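Local structure of uncharacterized protein Atu2452 (Agrobacterium tumefaciens, 2R8B) at residues A62-L67 with Y138-V143; G73-F78 with S93-V98; N153-V158 with A169-P174; E161-F166 with K181-K186; R190-A195 with R241-A246. The protein is of unknown function but probably acts as a hydrolase of the alpha/beta hydrolase fold, being related in part to the dienelactone hydrolase family. One frame throughout, in Å; residues are numbered along the deposited sequence.

Contact 1: residues A62-L67 with Y138-V143; sequences APLFVL and YQAGPV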
# COMPACT_ATOMS: atom_id res chain seq x y z
N ALA A 62 -0.48 19.02 -3.90
CA ALA A 62 0.46 17.95 -4.11
C ALA A 62 -0.05 16.63 -3.49
O ALA A 62 -0.91 16.62 -2.57
CB ALA A 62 1.80 18.34 -3.56
N PRO A 63 0.48 15.48 -3.98
CA PRO A 63 -0.01 14.18 -3.52
C PRO A 63 0.05 14.01 -2.01
O PRO A 63 0.86 14.66 -1.34
CB PRO A 63 0.94 13.18 -4.19
CG PRO A 63 1.42 13.92 -5.44
CD PRO A 63 1.54 15.36 -5.02
N LEU A 64 -0.86 13.18 -1.51
CA LEU A 64 -0.82 12.54 -0.21
C LEU A 64 -0.10 11.20 -0.44
O LEU A 64 -0.62 10.31 -1.13
CB LEU A 64 -2.24 12.22 0.28
CG LEU A 64 -2.63 12.42 1.74
CD1 LEU A 64 -3.35 11.22 2.21
CD2 LEU A 64 -1.45 12.70 2.67
N PHE A 65 1.09 11.05 0.12
CA PHE A 65 1.80 9.83 -0.08
C PHE A 65 1.72 9.03 1.20
O PHE A 65 2.32 9.41 2.20
CB PHE A 65 3.25 10.12 -0.40
CG PHE A 65 3.95 8.99 -1.06
CD1 PHE A 65 3.35 7.75 -1.16
CD2 PHE A 65 5.20 9.15 -1.58
CE1 PHE A 65 4.00 6.71 -1.78
CE2 PHE A 65 5.86 8.11 -2.21
CZ PHE A 65 5.27 6.90 -2.31
N VAL A 66 0.98 7.93 1.20
CA VAL A 66 0.93 7.08 2.38
C VAL A 66 1.74 5.82 2.13
O VAL A 66 1.67 5.25 1.05
CB VAL A 66 -0.52 6.83 2.87
CG1 VAL A 66 -1.42 6.48 1.73
CG2 VAL A 66 -0.57 5.76 3.93
N LEU A 67 2.58 5.44 3.11
CA LEU A 67 3.50 4.30 2.96
C LEU A 67 3.35 3.41 4.15
O LEU A 67 3.37 3.86 5.29
CB LEU A 67 4.95 4.73 2.87
CG LEU A 67 5.37 5.85 1.93
CD1 LEU A 67 5.39 7.14 2.70
CD2 LEU A 67 6.75 5.54 1.38
N TYR A 138 -4.25 18.35 5.34
CA TYR A 138 -3.18 18.95 4.49
C TYR A 138 -3.63 19.56 3.15
O TYR A 138 -2.82 20.15 2.42
CB TYR A 138 -2.05 17.94 4.21
CG TYR A 138 -1.45 17.39 5.46
CD1 TYR A 138 -1.69 16.10 5.81
CD2 TYR A 138 -0.63 18.17 6.29
CE1 TYR A 138 -1.14 15.55 6.94
CE2 TYR A 138 -0.06 17.62 7.47
CZ TYR A 138 -0.34 16.30 7.77
OH TYR A 138 0.17 15.66 8.87
N GLN A 139 -4.91 19.37 2.82
CA GLN A 139 -5.49 19.90 1.57
C GLN A 139 -4.70 19.34 0.39
O GLN A 139 -4.31 20.06 -0.54
CB GLN A 139 -5.47 21.43 1.59
CG GLN A 139 -5.73 21.99 2.97
CD GLN A 139 -5.79 23.52 2.98
OE1 GLN A 139 -6.72 24.12 2.45
NE2 GLN A 139 -4.80 24.15 3.59
N ALA A 140 -4.41 18.04 0.50
CA ALA A 140 -3.62 17.30 -0.46
C ALA A 140 -4.47 17.03 -1.69
O ALA A 140 -5.70 17.18 -1.65
CB ALA A 140 -3.15 15.96 0.16
N GLY A 141 -3.80 16.64 -2.77
CA GLY A 141 -4.44 16.30 -4.05
C GLY A 141 -4.51 14.81 -4.34
O GLY A 141 -5.32 14.12 -3.73
N PRO A 142 -3.71 14.29 -5.28
CA PRO A 142 -3.76 12.84 -5.56
C PRO A 142 -3.42 11.99 -4.34
O PRO A 142 -2.60 12.42 -3.53
CB PRO A 142 -2.70 12.67 -6.65
CG PRO A 142 -2.65 14.03 -7.32
CD PRO A 142 -2.75 14.97 -6.16
N VAL A 143 -4.04 10.81 -4.15
CA VAL A 143 -3.50 9.93 -3.11
C VAL A 143 -2.70 8.81 -3.73
O VAL A 143 -3.12 8.15 -4.69
CB VAL A 143 -4.52 9.39 -2.06
CG1 VAL A 143 -5.28 10.51 -1.39
CG2 VAL A 143 -5.47 8.57 -2.69
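Leu64 meets Ala140 and Val143 from the first residue of strand 64-68. Its side chain can be followed outward from CB. Leu64 CB lies 3.8 Å from Pro142 O and packs between Ala140 CB and Val143 CG1, at 3.9 Å from each. CG keeps to the Ala140 methyl, with Leu64 CG 3.9 Å from Ala140 CB. Of the two branches, CD1 stays by the valine, at 4.1 Å from Val143 CG1. Leu64 and Val143 lie side by side and point the same way, as neighbours of a parallel bridge do. The first torsion of Val143 (chi1 -54°) sets CG1 beside the backbone N, on the side where Leu64 CB lies. Ile131 of helix 117-138 touches both side chains, and Thr90 of strand 90-94 also touches Leu64.

The main chain does the polar work. Leu64 N donates to Pro142 O at 2.8 Å. The same oxygen takes a CA-H...O contact from Pro63 CA at 3.1 Å. Before it in both segments, Gly141 N donates to Ala62 O over 2.9 Å. Gln139 ends helix 117-138 in a Schellman motif, and Ala140, Gly141 and Pro142 carry the chain from there into strand 143-148. Backbone bonds between Leu64 and Ile144 continue the pairing. The chemistry is thus divided: peptide groups hold the strand starts together, while the side chains that meet here offer only hydrocarbon to one another.

Contact 2: residues G73-F78 with S93-V98; sequences GDENQF and SPVGDV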
# COMPACT_ATOMS: atom_id res chain seq x y z
N GLY A 73 8.27 -4.10 10.66
CA GLY A 73 8.78 -2.74 10.46
C GLY A 73 8.07 -1.73 11.34
O GLY A 73 7.50 -2.10 12.38
N ASP A 74 8.10 -0.46 10.93
CA ASP A 74 7.38 0.61 11.63
C ASP A 74 7.31 1.91 10.79
O ASP A 74 7.52 1.86 9.57
CB ASP A 74 7.97 0.86 13.03
CG ASP A 74 9.24 1.72 13.00
OD1 ASP A 74 10.01 1.66 13.98
OD2 ASP A 74 9.47 2.48 12.04
N GLU A 75 7.05 3.05 11.46
CA GLU A 75 6.82 4.33 10.77
C GLU A 75 8.08 4.92 10.13
O GLU A 75 7.98 5.76 9.23
CB GLU A 75 6.24 5.38 11.70
CG GLU A 75 5.65 4.83 12.94
CD GLU A 75 6.66 4.74 14.04
OE1 GLU A 75 7.45 5.70 14.20
OE2 GLU A 75 6.67 3.72 14.74
N ASN A 76 9.25 4.50 10.59
CA ASN A 76 10.49 4.97 9.96
C ASN A 76 11.02 4.14 8.82
O ASN A 76 11.88 4.64 8.08
CB ASN A 76 11.60 5.19 10.97
CG ASN A 76 11.32 6.33 11.87
OD1 ASN A 76 11.21 7.47 11.42
ND2 ASN A 76 11.16 6.03 13.15
N GLN A 77 10.56 2.89 8.69
CA GLN A 77 10.92 2.07 7.53
C GLN A 77 10.86 2.89 6.26
O GLN A 77 11.90 3.16 5.63
CB GLN A 77 10.03 0.84 7.38
CG GLN A 77 10.58 -0.39 8.07
CD GLN A 77 10.38 -1.66 7.25
OE1 GLN A 77 9.36 -1.86 6.55
NE2 GLN A 77 11.36 -2.54 7.34
N PHE A 78 9.65 3.33 5.91
CA PHE A 78 9.46 3.96 4.61
C PHE A 78 9.42 5.49 4.49
O PHE A 78 9.37 6.00 3.36
CB PHE A 78 8.27 3.32 3.92
CG PHE A 78 8.58 1.97 3.39
CD1 PHE A 78 9.16 1.82 2.14
CD2 PHE A 78 8.32 0.82 4.15
CE1 PHE A 78 9.45 0.56 1.63
CE2 PHE A 78 8.61 -0.46 3.65
CZ PHE A 78 9.18 -0.58 2.39
N SER A 93 3.23 8.28 7.24
CA SER A 93 3.74 6.93 7.44
C SER A 93 3.43 6.38 8.84
O SER A 93 4.10 6.72 9.82
CB SER A 93 5.24 6.87 7.12
OG SER A 93 5.86 5.83 7.83
N PRO A 94 2.38 5.54 8.92
CA PRO A 94 1.89 5.01 10.18
C PRO A 94 2.57 3.71 10.56
O PRO A 94 3.02 2.95 9.66
CB PRO A 94 0.42 4.72 9.87
CG PRO A 94 0.34 4.60 8.35
CD PRO A 94 1.62 5.04 7.77
N VAL A 95 2.63 3.47 11.86
CA VAL A 95 2.97 2.14 12.39
C VAL A 95 1.66 1.37 12.53
O VAL A 95 0.67 1.95 13.00
CB VAL A 95 3.69 2.22 13.77
CG1 VAL A 95 2.81 2.95 14.82
CG2 VAL A 95 4.17 0.83 14.25
N GLY A 96 1.63 0.11 12.11
CA GLY A 96 0.43 -0.71 12.26
C GLY A 96 -0.06 -0.91 13.69
O GLY A 96 0.69 -0.74 14.65
N ASP A 97 -1.32 -1.28 13.84
CA ASP A 97 -1.96 -1.29 15.14
C ASP A 97 -2.13 -2.67 15.72
O ASP A 97 -2.78 -2.82 16.75
CB ASP A 97 -3.32 -0.61 15.05
CG ASP A 97 -4.23 -1.23 14.00
OD1 ASP A 97 -5.38 -0.76 13.88
OD2 ASP A 97 -3.79 -2.16 13.29
N VAL A 98 -1.55 -3.67 15.07
CA VAL A 98 -1.56 -5.02 15.62
C VAL A 98 -0.12 -5.38 15.97
O VAL A 98 0.80 -5.06 15.22
CB VAL A 98 -2.16 -6.04 14.61
CG1 VAL A 98 -2.38 -7.39 15.28
CG2 VAL A 98 -3.45 -5.52 13.99
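The carboxylate of Glu75 is the flat group that reaches across to Val95. Its OE2 comes to 3.5 Å from Val95 CB, with the valine methyls CG1 and CG2 a little farther off. No polar partner on residues 93-98 meets the acid, so this is hydrocarbon packed beside a carboxylate. The glutamate chain bends at its second torsion (chi2 90°), which stands the acid up next to the valine. The two side chains then run side by side in the same direction. Glu75 CG also packs on Val95 CB, and Asp74 CB lies 4.0 Å from Val95 CG2.

One hydrogen bond crosses the contact. Ser93 OG donates to Glu75 O, 2.5 Å away as modelled, from a position tilted 21° out of the carbonyl plane. Ser93 holds OG opposite its own backbone N (chi1 154°), which directs the hydroxyl to the helix. Asp74 is the N-cap of helix 75-85. Its OD2 accepts from Asn76 N in a capping bond whose very short modelled length is doubtful. Beyond the two segments, backbone bonds tie Ser93 to Lys54 of the antiparallel strand 53-56, and Val95 to Phe52 just before it.

The contact therefore joins the first turn of a helix to the end of the strand that follows it. This is part of the beta-alpha-beta unit made by strand 64-68, helix 75-85 and strand 90-94.

Contact 3: residues N153-V158 with A169-P174; sequences NILANV and AVLMHP. With SO4 (sulfate ion), chain C.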
# COMPACT_ATOMS: atom_id res chain seq x y z
N ASN A 153 -0.65 -5.37 1.38
CA ASN A 153 -1.86 -6.18 1.51
C ASN A 153 -3.04 -5.37 2.01
O ASN A 153 -4.15 -5.50 1.48
CB ASN A 153 -1.59 -7.43 2.36
CG ASN A 153 -0.56 -8.35 1.70
OD1 ASN A 153 -0.33 -8.27 0.50
ND2 ASN A 153 0.10 -9.17 2.49
N ILE A 154 -2.79 -4.49 2.99
CA ILE A 154 -3.85 -3.61 3.49
C ILE A 154 -4.16 -2.57 2.40
O ILE A 154 -5.31 -2.14 2.17
CB ILE A 154 -3.48 -3.05 4.92
CG1 ILE A 154 -4.70 -2.60 5.75
CG2 ILE A 154 -2.36 -2.06 4.93
CD1 ILE A 154 -5.46 -1.47 5.27
N LEU A 155 -3.13 -2.24 1.63
CA LEU A 155 -3.30 -1.23 0.62
C LEU A 155 -4.07 -1.83 -0.55
O LEU A 155 -5.00 -1.21 -1.08
CB LEU A 155 -1.93 -0.68 0.21
CG LEU A 155 -1.83 0.30 -0.94
CD1 LEU A 155 -2.74 1.55 -0.73
CD2 LEU A 155 -0.34 0.69 -1.21
N ALA A 156 -3.72 -3.05 -0.94
CA ALA A 156 -4.47 -3.74 -1.96
C ALA A 156 -5.94 -3.82 -1.58
O ALA A 156 -6.80 -3.46 -2.39
CB ALA A 156 -3.93 -5.03 -2.17
N ASN A 157 -6.28 -4.23 -0.35
CA ASN A 157 -7.72 -4.32 0.04
C ASN A 157 -8.42 -2.94 -0.03
O ASN A 157 -9.62 -2.85 -0.41
CB ASN A 157 -7.90 -4.98 1.41
CG ASN A 157 -9.33 -5.52 1.64
OD1 ASN A 157 -9.83 -6.35 0.87
ND2 ASN A 157 -9.98 -5.07 2.71
N VAL A 158 -7.70 -1.86 0.28
CA VAL A 158 -8.30 -0.54 0.09
C VAL A 158 -8.62 -0.29 -1.38
O VAL A 158 -9.74 0.11 -1.71
CB VAL A 158 -7.46 0.60 0.60
CG1 VAL A 158 -8.23 1.88 0.34
CG2 VAL A 158 -7.16 0.48 2.12
N ALA A 169 -0.75 3.37 -6.88
CA ALA A 169 -0.37 2.52 -5.77
C ALA A 169 0.80 1.64 -6.14
O ALA A 169 0.85 1.10 -7.25
CB ALA A 169 -1.55 1.68 -5.32
N VAL A 170 1.77 1.49 -5.25
CA VAL A 170 2.73 0.46 -5.57
C VAL A 170 2.66 -0.65 -4.56
O VAL A 170 2.68 -0.42 -3.35
CB VAL A 170 4.15 0.98 -5.92
CG1 VAL A 170 4.25 2.48 -5.79
CG2 VAL A 170 5.22 0.25 -5.16
N LEU A 171 2.47 -1.87 -5.07
CA LEU A 171 2.36 -3.02 -4.19
C LEU A 171 3.64 -3.84 -4.22
O LEU A 171 3.98 -4.43 -5.23
CB LEU A 171 1.17 -3.85 -4.59
CG LEU A 171 -0.14 -3.07 -4.71
CD1 LEU A 171 -1.23 -3.97 -5.24
CD2 LEU A 171 -0.59 -2.45 -3.39
N MSE A 172 4.37 -3.86 -3.12
CA MSE A 172 5.61 -4.61 -3.12
C MSE A 172 5.41 -5.97 -2.48
O MSE A 172 5.22 -6.09 -1.28
CB MSE A 172 6.70 -3.77 -2.47
CG MSE A 172 6.80 -2.46 -3.20
SE MSE A 172 8.30 -1.42 -2.64
CE MSE A 172 9.64 -1.94 -4.00
N HIS A 173 5.43 -7.01 -3.32
CA HIS A 173 5.26 -8.34 -2.84
C HIS A 173 3.94 -8.42 -2.07
O HIS A 173 3.95 -8.67 -0.88
CB HIS A 173 6.44 -8.74 -1.95
CG HIS A 173 7.75 -8.75 -2.67
ND1 HIS A 173 8.37 -9.91 -3.09
CD2 HIS A 173 8.56 -7.74 -3.06
CE1 HIS A 173 9.49 -9.61 -3.71
NE2 HIS A 173 9.63 -8.30 -3.71
N PRO A 174 2.80 -8.20 -2.75
CA PRO A 174 1.50 -8.46 -2.15
C PRO A 174 1.21 -9.95 -2.08
O PRO A 174 1.85 -10.75 -2.78
CB PRO A 174 0.53 -7.86 -3.15
CG PRO A 174 1.24 -8.06 -4.45
CD PRO A 174 2.64 -7.68 -4.12
S SO4 C . 0.38 -10.57 5.58
O1 SO4 C . -0.37 -9.47 4.97
O2 SO4 C . 1.37 -9.99 6.49
O3 SO4 C . -0.55 -11.35 6.38
O4 SO4 C . 1.09 -11.40 4.58
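Leu155 and Leu171 make the main apolar contact between helix 150-161 and strand 168-172. Leu155 CD2 lies 3.8 Å from Leu171 CD2, and the two side chains cross at a slant. With chi1 at 174°, Leu155 turns CG away from its N and brings CD2 to the strand. Leu155 CD2 also approaches Ala169 CB at 4.4 Å. Ala156 CB adds a touch on Leu171 CD1 at 4.2 Å.

The polar part belongs to Asn153. Its amide divides its work: OD1 rests against Pro174 CA at 3.2 Å and accepts a hydrogen bond from Leu175 N. ND2 donates to O1 of a sulfate ion, 2.5 Å away as modelled, with an almost straight N-H...O angle of 171°. These bonds hold both ends of the amide. The sulfate probably comes from the crystallisation liquor. Arg105 NH2 and Asn150 ND2 also bind it.

The helix segment runs at 138° to the strand, with axes 8.6 Å apart at the closest. It follows the putative nucleophile elbow at Ser149. Helix 117-138 packs against Ile154, Asn157 and Val158. On the other face of the sheet, Val170 and Met172 touch helix 234-244, and strand 190-196 pairs alongside.

Contact 4: residues E161-F166 with K181-K186; sequences EQPELF and KISPAK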
# COMPACT_ATOMS: atom_id res chain seq x y z
N GLU A 161 -11.84 -2.12 -1.88
CA GLU A 161 -13.07 -1.76 -1.17
C GLU A 161 -13.47 -0.30 -1.42
O GLU A 161 -14.65 0.06 -1.35
CB GLU A 161 -12.92 -2.01 0.32
CG GLU A 161 -12.60 -3.45 0.68
CD GLU A 161 -13.84 -4.35 0.68
OE1 GLU A 161 -13.78 -5.51 0.20
OE2 GLU A 161 -14.89 -3.89 1.17
N GLN A 162 -12.47 0.53 -1.70
CA GLN A 162 -12.68 1.95 -2.01
C GLN A 162 -12.03 2.17 -3.34
O GLN A 162 -10.99 2.85 -3.43
CB GLN A 162 -11.96 2.82 -1.01
CG GLN A 162 -12.04 2.31 0.41
CD GLN A 162 -13.32 2.75 1.08
OE1 GLN A 162 -13.29 3.55 2.00
NE2 GLN A 162 -14.44 2.24 0.60
N PRO A 163 -12.61 1.57 -4.39
CA PRO A 163 -11.83 1.56 -5.61
C PRO A 163 -11.51 2.99 -6.11
O PRO A 163 -10.59 3.18 -6.90
CB PRO A 163 -12.72 0.74 -6.58
CG PRO A 163 -14.11 0.87 -6.02
CD PRO A 163 -13.93 0.93 -4.55
N GLU A 164 -12.22 3.98 -5.60
CA GLU A 164 -12.09 5.32 -6.13
C GLU A 164 -11.25 6.26 -5.29
O GLU A 164 -11.11 7.46 -5.60
CB GLU A 164 -13.47 5.89 -6.48
CG GLU A 164 -13.87 5.47 -7.90
CD GLU A 164 -15.11 6.18 -8.49
OE1 GLU A 164 -15.45 7.31 -8.03
OE2 GLU A 164 -15.74 5.63 -9.45
N LEU A 165 -10.66 5.75 -4.22
CA LEU A 165 -9.78 6.58 -3.39
C LEU A 165 -8.38 6.86 -3.99
O LEU A 165 -8.00 7.99 -4.12
CB LEU A 165 -9.71 6.06 -1.96
CG LEU A 165 -8.79 6.83 -1.04
CD1 LEU A 165 -9.29 8.26 -0.84
CD2 LEU A 165 -8.67 6.11 0.30
N PHE A 166 -7.65 5.85 -4.39
CA PHE A 166 -6.28 6.00 -4.88
C PHE A 166 -6.11 6.33 -6.34
O PHE A 166 -6.80 5.77 -7.20
CB PHE A 166 -5.48 4.74 -4.59
CG PHE A 166 -4.93 4.71 -3.19
CD1 PHE A 166 -5.74 4.30 -2.12
CD2 PHE A 166 -3.62 5.12 -2.94
CE1 PHE A 166 -5.23 4.28 -0.80
CE2 PHE A 166 -3.13 5.13 -1.63
CZ PHE A 166 -3.94 4.70 -0.56
N LYS A 181 -14.17 -9.10 -5.19
CA LYS A 181 -15.32 -8.70 -5.98
C LYS A 181 -14.86 -7.40 -6.60
O LYS A 181 -14.12 -6.64 -5.97
CB LYS A 181 -16.63 -8.57 -5.16
CG LYS A 181 -16.47 -8.40 -3.63
CD LYS A 181 -15.68 -7.10 -3.15
CE LYS A 181 -14.70 -7.44 -1.98
NZ LYS A 181 -13.75 -8.58 -2.29
N ILE A 182 -15.29 -7.16 -7.83
CA ILE A 182 -14.68 -6.14 -8.67
C ILE A 182 -15.57 -4.93 -8.78
O ILE A 182 -16.68 -5.02 -9.28
CB ILE A 182 -14.32 -6.69 -10.08
CG1 ILE A 182 -13.36 -7.89 -9.97
CG2 ILE A 182 -13.75 -5.55 -10.99
CD1 ILE A 182 -12.07 -7.59 -9.12
N SER A 183 -15.08 -3.79 -8.33
CA SER A 183 -15.81 -2.59 -8.52
C SER A 183 -14.92 -1.63 -9.31
O SER A 183 -13.69 -1.70 -9.18
CB SER A 183 -16.23 -2.04 -7.18
OG SER A 183 -17.49 -1.42 -7.34
N PRO A 184 -15.51 -0.76 -10.17
CA PRO A 184 -14.64 0.04 -11.03
C PRO A 184 -13.88 1.17 -10.31
O PRO A 184 -14.47 1.88 -9.46
CB PRO A 184 -15.62 0.61 -12.06
CG PRO A 184 -16.93 0.63 -11.39
CD PRO A 184 -16.94 -0.50 -10.42
N ALA A 185 -12.59 1.30 -10.64
CA ALA A 185 -11.71 2.41 -10.21
C ALA A 185 -11.79 3.59 -11.17
O ALA A 185 -12.56 3.57 -12.11
CB ALA A 185 -10.28 1.92 -10.13
N LYS A 186 -10.94 4.60 -10.96
CA LYS A 186 -10.86 5.78 -11.85
C LYS A 186 -9.93 5.44 -12.99
O LYS A 186 -8.90 4.83 -12.76
CB LYS A 186 -10.37 7.02 -11.09
CG LYS A 186 -11.22 7.41 -9.85
CD LYS A 186 -10.54 8.51 -8.96
CE LYS A 186 -9.03 8.23 -8.76
NZ LYS A 186 -8.35 9.43 -8.26
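Two surface loops, one before and one after strand 168-172 in the chain, meet where Pro163 packs on Ser183, Pro184 and Ala185. The Pro163 ring sits over the main chain of the second loop: its CB is 3.6 Å from Pro184 O, and its CG is 3.8 Å from Ser183 CB. In return, Pro163 O receives a CA-H...O contact from Ala185 CA at 3.6 Å.

Glu164 and Lys186 cross at a slant through their aliphatic parts, with Glu164 CG 3.8 Å from Lys186 CG. The lysine bends at its third torsion (chi3 -44°), bringing CE to 3.7 Å from Phe166 O. Its amine makes a salt bridge with Asp167, just past the first loop.

At the far end, Glu161 OE1 lies nearer Lys181 CE than NZ, and the salt bridge to NZ is long, 4.0 Å. Both residues are exposed, so solvent probably weakens it. Within the first loop, Gln162 NE2 donates to Glu161 O at 2.9 Å, where the helix ends. Gln217 of helix 204-217 also touches Pro163 and Ala185. This is loop packing at the N-terminal ends of two parallel neighbours, strands 168-172 and 190-196, in a sheet of the alpha/beta hydrolase type.

Contact 5: residues R190-A195 with R241-A246; sequences RVLITA and RGFLAA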
# COMPACT_ATOMS: atom_id res chain seq x y z
N ARG A 190 -3.27 4.16 -11.49
CA ARG A 190 -2.12 3.45 -11.98
C ARG A 190 -1.63 2.60 -10.86
O ARG A 190 -1.38 3.12 -9.74
CB ARG A 190 -1.03 4.42 -12.40
CG ARG A 190 -1.34 5.05 -13.74
CD ARG A 190 -0.35 6.09 -14.18
NE ARG A 190 0.98 5.58 -14.53
CZ ARG A 190 2.13 5.93 -13.91
NH1 ARG A 190 2.11 6.76 -12.86
NH2 ARG A 190 3.30 5.44 -14.31
N VAL A 191 -1.48 1.30 -11.12
CA VAL A 191 -0.78 0.47 -10.16
C VAL A 191 0.44 -0.31 -10.63
O VAL A 191 0.48 -0.86 -11.75
CB VAL A 191 -1.73 -0.35 -9.20
CG1 VAL A 191 -3.19 -0.12 -9.50
CG2 VAL A 191 -1.33 -1.78 -9.09
N LEU A 192 1.42 -0.34 -9.72
CA LEU A 192 2.65 -1.11 -9.89
C LEU A 192 2.74 -2.28 -8.91
O LEU A 192 2.70 -2.07 -7.70
CB LEU A 192 3.86 -0.21 -9.67
CG LEU A 192 5.18 -0.97 -9.70
CD1 LEU A 192 5.32 -1.73 -10.96
CD2 LEU A 192 6.32 -0.03 -9.58
N ILE A 193 2.87 -3.49 -9.42
CA ILE A 193 3.16 -4.62 -8.56
C ILE A 193 4.60 -5.08 -8.80
O ILE A 193 5.02 -5.24 -9.97
CB ILE A 193 2.21 -5.75 -8.79
CG1 ILE A 193 0.77 -5.25 -8.61
CG2 ILE A 193 2.47 -6.84 -7.77
CD1 ILE A 193 -0.33 -6.08 -9.30
N THR A 194 5.35 -5.26 -7.72
CA THR A 194 6.69 -5.80 -7.84
C THR A 194 6.67 -7.11 -7.10
O THR A 194 6.07 -7.24 -6.02
CB THR A 194 7.73 -4.89 -7.15
OG1 THR A 194 7.57 -4.98 -5.72
CG2 THR A 194 7.59 -3.38 -7.56
N ALA A 195 7.32 -8.11 -7.65
CA ALA A 195 7.18 -9.44 -7.08
C ALA A 195 8.35 -10.41 -7.34
O ALA A 195 9.14 -10.25 -8.27
CB ALA A 195 5.86 -10.03 -7.51
N ARG A 241 10.89 4.17 -8.87
CA ARG A 241 11.31 5.50 -9.24
C ARG A 241 10.79 5.93 -10.59
O ARG A 241 10.27 7.03 -10.73
CB ARG A 241 12.81 5.62 -9.21
CG ARG A 241 13.30 6.18 -7.97
CD ARG A 241 14.68 6.73 -8.24
NE ARG A 241 15.47 5.59 -8.66
CZ ARG A 241 16.19 4.84 -7.83
NH1 ARG A 241 16.26 5.18 -6.54
NH2 ARG A 241 16.85 3.77 -8.30
N GLY A 242 10.94 5.08 -11.60
CA GLY A 242 10.33 5.33 -12.91
C GLY A 242 8.81 5.48 -12.83
O GLY A 242 8.25 6.35 -13.51
N PHE A 243 8.14 4.69 -11.99
CA PHE A 243 6.68 4.69 -11.92
C PHE A 243 6.12 5.99 -11.33
O PHE A 243 5.28 6.64 -11.94
CB PHE A 243 6.17 3.44 -11.17
CG PHE A 243 4.68 3.41 -10.94
CD1 PHE A 243 3.82 2.91 -11.91
CD2 PHE A 243 4.14 3.86 -9.72
CE1 PHE A 243 2.43 2.86 -11.68
CE2 PHE A 243 2.74 3.82 -9.45
CZ PHE A 243 1.88 3.34 -10.43
N LEU A 244 6.62 6.40 -10.17
CA LEU A 244 6.15 7.61 -9.50
C LEU A 244 6.67 8.90 -10.07
O LEU A 244 6.28 9.99 -9.60
CB LEU A 244 6.52 7.58 -8.03
CG LEU A 244 5.94 6.44 -7.20
CD1 LEU A 244 6.69 6.42 -5.91
CD2 LEU A 244 4.43 6.51 -6.96
N ALA A 245 7.57 8.82 -11.05
CA ALA A 245 8.14 10.05 -11.66
C ALA A 245 7.05 10.84 -12.36
O ALA A 245 7.15 12.04 -12.48
CB ALA A 245 9.30 9.74 -12.61
N ALA A 246 5.98 10.19 -12.77
CA ALA A 246 4.84 10.86 -13.39
C ALA A 246 4.13 11.79 -12.43
O ALA A 246 3.36 12.63 -12.86
CB ALA A 246 3.82 9.83 -13.95
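Phe243 stands between Arg190 and Leu192, where helix 234-244 packs on strand 190-196 of the alpha/beta hydrolase sheet. The ring has a partner on each face. On one, the guanidinium of Arg190 is stacked with its plane tilted 20° from the ring. Arg190 CZ is 4.3 Å from the ring centroid and 30° off the normal, so the cation-pi contact is off-centre. On the opposite face, Leu192 CB makes a CH-pi contact, lying 3.8 Å from the centroid and almost straight above it. Leu192 CD2 continues along the phenylalanine stem and reaches Phe243 CB at 3.8 Å.

Both strand side chains slide past Phe243 in the opposite direction. From its CB the Phe243 ring extends to the strand, where its far edge meets the main chain: CZ is 3.3 Å from Arg190 O. Ala168 of the neighbouring strand also touches the ring.

The bend of Arg190 at its third torsion (chi3 69°) lays the guanidinium over the ring. It also turns one edge to the carbonyl of Phe243. There Phe243 O lies in the guanidinium plane and accepts two weak hydrogen bonds: one from Arg190 NH2 at 3.3 Å, the other from the less surely placed Arg190 NH1.

Contacts 1, 2, 3 and 5 all reach one mixed sheet. Contacts 1 and 2 lie on neighbouring strands, 64-68 and 90-94, and meet where Leu67 O lies 3.3 Å from Pro94 CD. Contacts 3 and 5 sit on opposite faces of adjacent strands, centres about 12 Å apart. A probable hydrogen bond of 2.6 Å joins Leu171 N to Leu192 O. Phe166 of contact 4 bridges contacts 1 and 3 by packing on Val66 and Leu155. Contacts 2 and 4 lie on opposite sides of the chain's centre, about 25 Å apart between their centres. Contact 3 adjoins the possible Ser149-His230-Asp199 triad: its His173 ND1 bonds Asp199 OD2.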